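Local coordinates for member of DUF4221 family (Bacteroides vulgatus, PDB 3S9J), which is of unknown function but folds as a six-bladed beta-propeller, a scaffold used by many other proteins for ligand binding or catalysis, at residues A[8-13]-A[304-309]; A[274-279]-A[360-365]; A[269-274]-A[280-285]. All blocks are in the same frame, centred on the assembly; numbering follows the deposited sequence. Where two conformers were deposited one is given.

Contact 1 of 3, residues A[8-13]-A[304-309]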
loop_
_atom_site.group_PDB
_atom_site.type_symbol
_atom_site.label_atom_id
_atom_site.label_comp_id
_atom_site.label_asym_id
_atom_site.label_seq_id
_atom_site.Cartn_x
_atom_site.Cartn_y
_atom_site.Cartn_z
ATOM N N VAL A 8 -12.696 -5.516 -20.863
ATOM C CA VAL A 8 -11.264 -5.300 -21.007
ATOM C C VAL A 8 -10.414 -6.380 -20.349
ATOM O O VAL A 8 -10.896 -7.195 -19.548
ATOM C CB VAL A 8 -10.817 -3.891 -20.487
ATOM C CG1 VAL A 8 -11.586 -2.781 -21.199
ATOM C CG2 VAL A 8 -10.953 -3.780 -18.961
ATOM N N GLU A 9 -9.147 -6.389 -20.740
ATOM C CA GLU A 9 -8.135 -7.212 -20.111
ATOM C C GLU A 9 -6.801 -6.468 -20.043
ATOM O O GLU A 9 -6.556 -5.517 -20.782
ATOM C CB GLU A 9 -7.945 -8.512 -20.893
ATOM C CG GLU A 9 -7.399 -8.353 -22.297
ATOM C CD GLU A 9 -7.257 -9.685 -23.033
ATOM O OE1 GLU A 9 -7.061 -10.729 -22.376
ATOM O OE2 GLU A 9 -7.333 -9.675 -24.274
ATOM N N LEU A 10 -5.922 -6.946 -19.178
ATOM C CA LEU A 10 -4.590 -6.375 -19.023
ATOM C C LEU A 10 -3.566 -7.187 -19.820
ATOM O O LEU A 10 -3.497 -8.419 -19.677
ATOM C CB LEU A 10 -4.193 -6.367 -17.551
ATOM C CG LEU A 10 -4.898 -5.340 -16.676
ATOM C CD1 LEU A 10 -4.655 -5.630 -15.202
ATOM C CD2 LEU A 10 -4.424 -3.930 -17.035
ATOM N N VAL A 11 -2.761 -6.489 -20.621
ATOM C CA VAL A 11 -1.817 -7.125 -21.521
ATOM C C VAL A 11 -0.424 -6.526 -21.367
ATOM O O VAL A 11 -0.266 -5.301 -21.395
ATOM C CB VAL A 11 -2.303 -6.989 -22.997
ATOM C CG1 VAL A 11 -1.289 -7.617 -23.984
ATOM C CG2 VAL A 11 -3.675 -7.629 -23.151
ATOM N N ALA A 12 0.575 -7.390 -21.193
ATOM C CA ALA A 12 1.967 -6.952 -21.032
ATOM C C ALA A 12 2.459 -6.230 -22.279
ATOM O O ALA A 12 2.302 -6.722 -23.412
ATOM C CB ALA A 12 2.882 -8.175 -20.712
ATOM N N GLU A 13 3.058 -5.069 -22.087
ATOM C CA GLU A 13 3.584 -4.294 -23.195
ATOM C C GLU A 13 5.090 -4.015 -23.325
ATOM O O GLU A 13 5.678 -4.341 -24.373
ATOM C CB GLU A 13 2.887 -2.935 -23.188
ATOM C CG GLU A 13 3.306 -1.920 -24.263
ATOM C CD GLU A 13 2.433 -1.930 -25.491
ATOM O OE1 GLU A 13 1.485 -2.755 -25.578
ATOM O OE2 GLU A 13 2.699 -1.084 -26.370
ATOM N N PHE A 304 -2.453 -14.677 -8.514
ATOM C CA PHE A 304 -3.261 -13.483 -8.264
ATOM C C PHE A 304 -3.958 -13.009 -9.513
ATOM O O PHE A 304 -3.685 -13.468 -10.632
ATOM C CB PHE A 304 -2.407 -12.354 -7.658
ATOM C CG PHE A 304 -1.378 -11.790 -8.585
ATOM C CD1 PHE A 304 -0.169 -12.468 -8.789
ATOM C CD2 PHE A 304 -1.582 -10.567 -9.219
ATOM C CE1 PHE A 304 0.812 -11.962 -9.636
ATOM C CE2 PHE A 304 -0.614 -10.056 -10.079
ATOM C CZ PHE A 304 0.593 -10.760 -10.278
ATOM N N SER A 305 -4.915 -12.114 -9.323
ATOM C CA SER A 305 -5.553 -11.454 -10.417
ATOM C C SER A 305 -5.593 -9.958 -10.152
ATOM O O SER A 305 -5.395 -9.503 -9.029
ATOM C CB SER A 305 -6.977 -11.991 -10.632
ATOM O OG SER A 305 -7.830 -11.651 -9.561
ATOM N N VAL A 306 -5.895 -9.216 -11.208
ATOM C CA VAL A 306 -6.176 -7.790 -11.107
ATOM C C VAL A 306 -7.500 -7.492 -11.762
ATOM O O VAL A 306 -7.703 -7.773 -12.954
ATOM C CB VAL A 306 -5.075 -6.952 -11.758
ATOM C CG1 VAL A 306 -5.441 -5.463 -11.673
ATOM C CG2 VAL A 306 -3.708 -7.235 -11.066
ATOM N N ILE A 307 -8.413 -6.972 -10.952
ATOM C CA ILE A 307 -9.726 -6.515 -11.381
ATOM C C ILE A 307 -9.609 -5.048 -11.809
ATOM O O ILE A 307 -9.035 -4.238 -11.085
ATOM C CB ILE A 307 -10.743 -6.603 -10.220
ATOM C CG1 ILE A 307 -10.811 -8.030 -9.653
ATOM C CG2 ILE A 307 -12.089 -6.046 -10.665
ATOM C CD1 ILE A 307 -11.289 -8.141 -8.195
ATOM N N VAL A 308 -10.155 -4.715 -12.971
ATOM C CA VAL A 308 -10.189 -3.346 -13.465
ATOM C C VAL A 308 -11.601 -2.780 -13.284
ATOM O O VAL A 308 -12.569 -3.385 -13.724
ATOM C CB VAL A 308 -9.777 -3.256 -14.952
ATOM C CG1 VAL A 308 -9.777 -1.786 -15.407
ATOM C CG2 VAL A 308 -8.387 -3.885 -15.170
ATOM N N LEU A 309 -11.722 -1.638 -12.612
ATOM C CA LEU A 309 -13.005 -0.974 -12.438
ATOM C C LEU A 309 -12.924 0.399 -13.098
ATOM O O LEU A 309 -11.871 1.053 -13.060
ATOM C CB LEU A 309 -13.346 -0.800 -10.960
ATOM C CG LEU A 309 -13.422 -2.078 -10.114
ATOM C CD1 LEU A 309 -12.083 -2.383 -9.380
ATOM C CD2 LEU A 309 -14.602 -2.006 -9.123
#
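Leu-10 reaches Val-306 and Val-308 because its CG lies beside the backbone N and opposite the carbonyl carbon (chi1 -73°), and chi2 near 167° stretches CD1 out beyond it. Val-306 carries CG1 anti to its own N, which leaves this methyl in the path of the leucine. The setting is the interface between two neighbouring blades of a beta-propeller. Strand 8-19 is the outer strand of the closing blade, whose other three strands come from the C-terminal end of the chain. This is the "velcro" closure known from many propellers. Strand 304-309 is the third strand of the adjoining blade. The two strand segments approach to 8.0 Å between axes, and their directions differ by 129°. They therefore pack across the interface and are not partners in one sheet. No hydrogen bond links the two segments, and all four touching residues are buried and aliphatic. Val-8 and Leu-10 turn toward the other blade. Glu-9 and Val-11, between and beyond them, pair through their backbones with Lys-363 and Lys-361 of the closing blade. Val-8 meets the branch point of Val-308, with CG2 of Val-8 4.2 Å from CB of Val-308. Polar links to the adjoining blade run through strand 315-321: Leu-10 N bonds to Thr-319 OG1, and Val-8 pairs with the backbone of Ile-316. On its own sheet Val-306 leans on Tyr-280 and Phe-282. The Leu-10 side chain crosses that of Val-306 at about a right angle. Its CD1 touches Val-306 at CG1 (3.6 Å) and at CB (3.7 Å), while CG2 of Val-308 lies 4.1 Å from Leu-10 CG.

Contact 2 of 3, residues A[274-279]-A[360-365]; sequences KYRNVY and FKIKNA
Val-278 and Ile-362 meet tip to tip, and this is the close part of the contact. CG2 of Val-278 lies 3.9 Å from CD1 of Ile-362. The isoleucine reaches that far because its long branch is extended, with CD1 anti to CA (chi2 170°). One methyl on each side makes the touch, and no hydrogen bond joins the two segments. Val-278 is buried, and Ile-362 is covered further by Val-8. The side toward solvent is looser. There Arg-276, only partly buried, brushes the same methyl with its chain: CD of Arg-276 is 4.3 Å from CD1 of Ile-362. Its guanidinium is engaged elsewhere. NE forms a salt bridge with Asp-273 OD2, while NH1 and NH2 bond to the carbonyl oxygens of Arg-335 and Gly-334. These bonds hold the flat group in place, and CB of Tyr-275 lies 3.6 Å above one face, toward the rim. Lys-361 ends nearby, its NZ 5.3 Å from NH1 of Arg-276. The two like charges would disfavour this approach, but Lys-361 is paired with Glu-336 and Arg-276 with Asp-273, which probably eases it. The turn that presents Arg-276 ends in a G1 beta bulge, where Asn-277 and Val-278 both face Asp-273. Asn-277 takes the left-handed backbone conformation common at the first position of such a bulge. The contact thus joins two propeller blades near their edge. On one side is the turn entering strand 278-284, which runs between strands 266-273 and 304-309. On the other is the end of strand 354-364, set between strands 8-19 and 337-341. The carbonyls gripped by Arg-276 belong to the end of strand 327-334 and the turn leading to strand 337-341, in that second blade.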
loop_
_atom_site.group_PDB
_atom_site.type_symbol
_atom_site.label_atom_id
_atom_site.label_comp_id
_atom_site.label_asym_id
_atom_site.label_seq_id
_atom_site.Cartn_x
_atom_site.Cartn_y
_atom_site.Cartn_z
ATOM N N LYS A 274 -4.557 7.551 -12.219
ATOM C CA LYS A 274 -4.876 8.973 -12.484
ATOM C C LYS A 274 -4.819 9.316 -13.971
ATOM O O LYS A 274 -5.384 10.318 -14.377
ATOM C CB LYS A 274 -3.949 9.923 -11.681
ATOM C CG LYS A 274 -2.458 9.922 -12.083
ATOM C CD LYS A 274 -1.514 10.585 -11.003
ATOM C CE LYS A 274 -0.023 10.055 -11.100
ATOM N NZ LYS A 274 1.152 10.702 -10.287
ATOM N N TYR A 275 -4.143 8.491 -14.773
ATOM C CA TYR A 275 -3.965 8.762 -16.205
ATOM C C TYR A 275 -5.145 8.266 -17.010
ATOM O O TYR A 275 -5.625 8.944 -17.900
ATOM C CB TYR A 275 -2.650 8.175 -16.733
ATOM C CG TYR A 275 -1.452 8.761 -15.999
ATOM C CD1 TYR A 275 -0.994 10.034 -16.305
ATOM C CD2 TYR A 275 -0.819 8.049 -14.982
ATOM C CE1 TYR A 275 0.076 10.611 -15.614
ATOM C CE2 TYR A 275 0.285 8.596 -14.292
ATOM C CZ TYR A 275 0.726 9.876 -14.606
ATOM O OH TYR A 275 1.781 10.428 -13.937
ATOM N N ARG A 276 -5.617 7.071 -16.695
ATOM C CA ARG A 276 -6.738 6.474 -17.431
ATOM C C ARG A 276 -8.074 6.575 -16.686
ATOM O O ARG A 276 -9.114 6.230 -17.248
ATOM C CB ARG A 276 -6.393 5.020 -17.778
ATOM C CG ARG A 276 -5.464 4.921 -18.979
ATOM C CD ARG A 276 -4.558 3.748 -18.922
ATOM N NE ARG A 276 -3.632 3.906 -17.820
ATOM C CZ ARG A 276 -2.443 4.504 -17.895
ATOM N NH1 ARG A 276 -1.968 4.957 -19.062
ATOM N NH2 ARG A 276 -1.718 4.625 -16.792
ATOM N N ASN A 277 -8.050 7.080 -15.454
ATOM C CA ASN A 277 -9.246 7.223 -14.617
ATOM C C ASN A 277 -9.985 5.884 -14.370
ATOM O O ASN A 277 -11.202 5.766 -14.562
ATOM C CB ASN A 277 -10.192 8.281 -15.228
ATOM C CG ASN A 277 -11.164 8.868 -14.214
ATOM O OD1 ASN A 277 -10.931 8.841 -13.008
ATOM N ND2 ASN A 277 -12.263 9.443 -14.718
ATOM N N VAL A 278 -9.212 4.890 -13.946
ATOM C CA VAL A 278 -9.705 3.555 -13.602
ATOM C C VAL A 278 -9.097 3.133 -12.273
ATOM O O VAL A 278 -8.217 3.808 -11.757
ATOM C CB VAL A 278 -9.356 2.512 -14.713
ATOM C CG1 VAL A 278 -10.050 2.858 -16.029
ATOM C CG2 VAL A 278 -7.855 2.421 -14.922
ATOM N N TYR A 279 -9.595 2.039 -11.712
ATOM C CA TYR A 279 -9.042 1.456 -10.494
ATOM C C TYR A 279 -8.618 0.027 -10.757
ATOM O O TYR A 279 -9.220 -0.666 -11.578
ATOM C CB TYR A 279 -10.068 1.462 -9.361
ATOM C CG TYR A 279 -10.580 2.831 -9.003
ATOM C CD1 TYR A 279 -11.618 3.422 -9.737
ATOM C CD2 TYR A 279 -10.024 3.546 -7.937
ATOM C CE1 TYR A 279 -12.081 4.713 -9.415
ATOM C CE2 TYR A 279 -10.487 4.817 -7.605
ATOM C CZ TYR A 279 -11.503 5.393 -8.345
ATOM O OH TYR A 279 -11.957 6.646 -8.021
ATOM N N PHE A 360 1.570 -3.163 -17.901
ATOM C CA PHE A 360 0.329 -3.743 -18.397
ATOM C C PHE A 360 -0.622 -2.674 -18.863
ATOM O O PHE A 360 -0.948 -1.763 -18.111
ATOM C CB PHE A 360 -0.332 -4.597 -17.321
ATOM C CG PHE A 360 0.442 -5.826 -17.022
ATOM C CD1 PHE A 360 0.225 -6.989 -17.755
ATOM C CD2 PHE A 360 1.457 -5.801 -16.080
ATOM C CE1 PHE A 360 0.982 -8.129 -17.521
ATOM C CE2 PHE A 360 2.224 -6.911 -15.843
ATOM C CZ PHE A 360 1.999 -8.096 -16.574
ATOM N N LYS A 361 -1.063 -2.811 -20.117
ATOM C CA LYS A 361 -2.043 -1.904 -20.726
ATOM C C LYS A 361 -3.407 -2.542 -20.780
ATOM O O LYS A 361 -3.529 -3.763 -20.803
ATOM C CB LYS A 361 -1.583 -1.498 -22.128
ATOM C CG LYS A 361 -0.241 -0.731 -22.063
ATOM C CD LYS A 361 0.088 0.038 -23.316
ATOM C CE LYS A 361 1.220 1.058 -23.059
ATOM N NZ LYS A 361 0.701 2.469 -22.923
ATOM N N ILE A 362 -4.437 -1.700 -20.806
ATOM C CA ILE A 362 -5.824 -2.142 -20.867
ATOM C C ILE A 362 -6.174 -2.318 -22.329
ATOM O O ILE A 362 -6.040 -1.377 -23.098
ATOM C CB ILE A 362 -6.753 -1.082 -20.262
ATOM C CG1 ILE A 362 -6.405 -0.846 -18.791
ATOM C CG2 ILE A 362 -8.216 -1.477 -20.423
ATOM C CD1 ILE A 362 -7.102 0.335 -18.190
ATOM N N LYS A 363 -6.584 -3.518 -22.715
ATOM C CA LYS A 363 -7.013 -3.795 -24.106
ATOM C C LYS A 363 -8.430 -4.376 -24.126
ATOM O O LYS A 363 -8.817 -5.100 -23.211
ATOM C CB LYS A 363 -6.059 -4.791 -24.766
ATOM C CG LYS A 363 -4.575 -4.367 -24.829
ATOM C CD LYS A 363 -4.331 -3.102 -25.666
ATOM C CE LYS A 363 -2.829 -2.850 -25.878
ATOM N NZ LYS A 363 -2.514 -1.416 -26.204
ATOM N N ASN A 364 -9.204 -4.090 -25.175
ATOM C CA ASN A 364 -10.525 -4.716 -25.329
ATOM C C ASN A 364 -10.348 -6.234 -25.415
ATOM O O ASN A 364 -9.459 -6.700 -26.123
ATOM C CB ASN A 364 -11.247 -4.193 -26.577
ATOM C CG ASN A 364 -11.752 -2.756 -26.417
ATOM O OD1 ASN A 364 -11.459 -2.065 -25.432
ATOM N ND2 ASN A 364 -12.524 -2.305 -27.399
ATOM N N ALA A 365 -11.164 -6.990 -24.675
ATOM C CA ALA A 365 -11.058 -8.460 -24.624
ATOM C C ALA A 365 -11.765 -9.155 -25.796
ATOM O O ALA A 365 -12.293 -8.490 -26.690
ATOM C CB ALA A 365 -11.613 -8.984 -23.303
#

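Contact 3 of 3, residues A[269-274]-A[280-285]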
loop_
_atom_site.group_PDB
_atom_site.type_symbol
_atom_site.label_atom_id
_atom_site.label_comp_id
_atom_site.label_asym_id
_atom_site.label_seq_id
_atom_site.Cartn_x
_atom_site.Cartn_y
_atom_site.Cartn_z
ATOM N N HIS A 269 -4.018 -4.827 -2.883
ATOM C CA HIS A 269 -4.063 -3.414 -3.238
ATOM C C HIS A 269 -5.402 -2.988 -3.835
ATOM O O HIS A 269 -6.010 -3.720 -4.637
ATOM C CB HIS A 269 -3.049 -3.039 -4.323
ATOM C CG HIS A 269 -1.648 -3.503 -4.098
ATOM N ND1 HIS A 269 -0.873 -3.076 -3.035
ATOM C CD2 HIS A 269 -0.841 -4.241 -4.889
ATOM C CE1 HIS A 269 0.341 -3.575 -3.165
ATOM N NE2 HIS A 269 0.385 -4.297 -4.278
ATOM N N ILE A 270 -5.820 -1.775 -3.496
ATOM C CA ILE A 270 -6.686 -1.001 -4.371
ATOM C C ILE A 270 -5.858 0.204 -4.841
ATOM O O ILE A 270 -5.253 0.910 -4.044
ATOM C CB ILE A 270 -8.051 -0.617 -3.705
ATOM C CG1 ILE A 270 -8.992 0.122 -4.697
ATOM C CG2 ILE A 270 -7.847 0.209 -2.431
ATOM C CD1 ILE A 270 -9.467 -0.756 -5.876
HETATM N N MSE A 271 -5.835 0.430 -6.152
HETATM C CA MSE A 271 -4.983 1.453 -6.740
HETATM C C MSE A 271 -5.765 2.275 -7.748
HETATM O O MSE A 271 -6.411 1.724 -8.638
HETATM C CB MSE A 271 -3.774 0.820 -7.433
HETATM C CG MSE A 271 -2.972 -0.016 -6.563
HETATM SE SE MSE A 271 -1.407 -0.677 -7.543
HETATM C CE MSE A 271 -0.774 0.610 -8.246
ATOM N N TYR A 272 -5.672 3.596 -7.626
ATOM C CA TYR A 272 -6.263 4.500 -8.592
ATOM C C TYR A 272 -5.258 4.817 -9.682
ATOM O O TYR A 272 -4.096 5.055 -9.398
ATOM C CB TYR A 272 -6.691 5.803 -7.904
ATOM C CG TYR A 272 -7.259 6.819 -8.859
ATOM C CD1 TYR A 272 -8.311 6.495 -9.672
ATOM C CD2 TYR A 272 -6.755 8.101 -8.922
ATOM C CE1 TYR A 272 -8.832 7.416 -10.569
ATOM C CE2 TYR A 272 -7.280 9.042 -9.822
ATOM C CZ TYR A 272 -8.312 8.695 -10.632
ATOM O OH TYR A 272 -8.863 9.592 -11.540
ATOM N N ASP A 273 -5.712 4.784 -10.933
ATOM C CA ASP A 273 -4.917 5.142 -12.098
ATOM C C ASP A 273 -5.375 6.542 -12.542
ATOM O O ASP A 273 -6.452 6.686 -13.151
ATOM C CB ASP A 273 -5.170 4.100 -13.204
ATOM C CG ASP A 273 -4.377 4.350 -14.479
ATOM O OD1 ASP A 273 -4.028 5.527 -14.777
ATOM O OD2 ASP A 273 -4.111 3.334 -15.188
ATOM N N LYS A 274 -4.557 7.551 -12.219
ATOM C CA LYS A 274 -4.876 8.973 -12.484
ATOM C C LYS A 274 -4.819 9.316 -13.971
ATOM O O LYS A 274 -5.384 10.318 -14.377
ATOM C CB LYS A 274 -3.949 9.923 -11.681
ATOM C CG LYS A 274 -2.458 9.922 -12.083
ATOM C CD LYS A 274 -1.514 10.585 -11.003
ATOM C CE LYS A 274 -0.023 10.055 -11.100
ATOM N NZ LYS A 274 1.152 10.702 -10.287
ATOM N N TYR A 280 -7.588 -0.406 -10.044
ATOM C CA TYR A 280 -7.116 -1.788 -10.070
ATOM C C TYR A 280 -7.250 -2.371 -8.664
ATOM O O TYR A 280 -6.714 -1.806 -7.702
ATOM C CB TYR A 280 -5.656 -1.875 -10.510
ATOM C CG TYR A 280 -5.368 -1.189 -11.813
ATOM C CD1 TYR A 280 -5.894 -1.668 -12.998
ATOM C CD2 TYR A 280 -4.541 -0.060 -11.867
ATOM C CE1 TYR A 280 -5.658 -1.025 -14.208
ATOM C CE2 TYR A 280 -4.287 0.588 -13.086
ATOM C CZ TYR A 280 -4.837 0.088 -14.251
ATOM O OH TYR A 280 -4.616 0.729 -15.459
ATOM N N ARG A 281 -7.930 -3.505 -8.543
ATOM C CA ARG A 281 -7.946 -4.230 -7.287
ATOM C C ARG A 281 -7.257 -5.579 -7.472
ATOM O O ARG A 281 -7.614 -6.384 -8.351
ATOM C CB ARG A 281 -9.373 -4.427 -6.765
ATOM C CG ARG A 281 -9.388 -4.863 -5.320
ATOM C CD ARG A 281 -10.778 -5.123 -4.761
ATOM N NE ARG A 281 -10.716 -5.201 -3.311
ATOM C CZ ARG A 281 -11.644 -5.712 -2.520
ATOM N NH1 ARG A 281 -12.762 -6.248 -3.026
ATOM N NH2 ARG A 281 -11.436 -5.706 -1.211
ATOM N N PHE A 282 -6.263 -5.833 -6.639
ATOM C CA PHE A 282 -5.530 -7.094 -6.701
ATOM C C PHE A 282 -6.243 -8.134 -5.821
ATOM O O PHE A 282 -6.730 -7.805 -4.735
ATOM C CB PHE A 282 -4.093 -6.894 -6.191
ATOM C CG PHE A 282 -3.170 -6.188 -7.172
ATOM C CD1 PHE A 282 -3.428 -4.883 -7.585
ATOM C CD2 PHE A 282 -2.047 -6.817 -7.662
ATOM C CE1 PHE A 282 -2.578 -4.247 -8.478
ATOM C CE2 PHE A 282 -1.197 -6.194 -8.559
ATOM C CZ PHE A 282 -1.458 -4.881 -8.959
ATOM N N ALA A 283 -6.271 -9.386 -6.280
ATOM C CA ALA A 283 -6.891 -10.492 -5.538
ATOM C C ALA A 283 -5.901 -11.643 -5.476
ATOM O O ALA A 283 -5.300 -11.972 -6.492
ATOM C CB ALA A 283 -8.159 -10.929 -6.250
ATOM N N GLU A 284 -5.725 -12.222 -4.289
ATOM C CA GLU A 284 -4.862 -13.365 -4.100
ATOM C C GLU A 284 -5.702 -14.634 -4.218
ATOM O O GLU A 284 -6.721 -14.762 -3.557
ATOM C CB GLU A 284 -4.181 -13.316 -2.732
ATOM C CG GLU A 284 -3.451 -12.018 -2.445
ATOM C CD GLU A 284 -2.565 -12.043 -1.199
ATOM O OE1 GLU A 284 -2.739 -12.899 -0.295
ATOM O OE2 GLU A 284 -1.651 -11.184 -1.136
HETATM N N MSE A 285 -5.242 -15.570 -5.039
HETATM C CA MSE A 285 -5.920 -16.848 -5.227
HETATM C C MSE A 285 -5.638 -17.783 -4.069
HETATM O O MSE A 285 -4.632 -17.627 -3.367
HETATM C CB MSE A 285 -5.468 -17.497 -6.517
HETATM C CG MSE A 285 -5.747 -16.662 -7.780
HETATM SE SE MSE A 285 -7.608 -16.318 -8.115
HETATM C CE MSE A 285 -7.785 -14.518 -7.399
#
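Phe-282 and His-269, Tyr-280 and Met-271 pair across a beta hairpin formed by the first two strands of a propeller blade, 266-273 and 278-284. Residues 271 and 285 are selenomethionine. Backbone bonds come first. Phe-282 N donates to His-269 O, Met-271 N to Tyr-280 O and Tyr-280 N to Met-271 O, the last at 2.8 Å. Met-271 and Tyr-280 are thus a hydrogen-bonded antiparallel pair, and Ile-270 with Arg-281 is the adjacent non-hydrogen-bonded pair. The side-chain polar bond is Tyr-280 OH to Asp-273 OD2, 2.7 Å long. It uses the anti lone pair of OD2, and the carboxylate is turned 46° from the phenol ring. Asp-273 gets there with CG anti to its N (chi1 -179°). The same OD2 makes a salt bridge with Arg-276, so one buried oxygen serves both a phenol and a guanidinium. Apolar contact on the opposite face of the sheet is slighter: CD1 of Ile-270 lies 3.8 Å from CB of Arg-281. The extended arginine runs on to bond the carbonyl of Tyr-219. Aromatic and selenium contacts fill the face that carries Tyr-280. SE of Met-271 lies 3.9 Å from CE1 of Phe-282, an oblique Met-aromatic contact. His-269 makes a T-shaped pair with Phe-282, its edge directed at the phenylalanine face, with planes 88° apart and centroids 4.9 Å apart. Both imidazole nitrogens are bonded, ND1 to the N of Asn-135 and NE2 to the carbonyl of Tyr-328. This fixes the ring's rotation and is consistent with a proton on NE2. The imidazole carbon CD2 of His-269 stands 3.7 Å above the plane of the Phe-282 ring, over its centre.

Contacts 1 and 2 both join the closing blade to the blade of residues 266-321, and contact 3 lies within that second blade. Contact 1 is buried and purely aliphatic. Contact 2 is only partly buried and adds charged groups toward solvent. Contact 3, closest to the centre of the chain, is also buried but rests on backbone bonds, aromatic rings and a phenol-carboxylate bond. Strand 278-284 serves contacts 2 and 3, and pairs with strand 304-309 of contact 1 through Tyr-279, Arg-281 and Ala-283. The turn of the contact 3 hairpin, with Arg-276, supplies one side of contact 2. Within the closing blade, neighbouring strands 8-19 and 354-364 bring the segments of contacts 1 and 2 side by side.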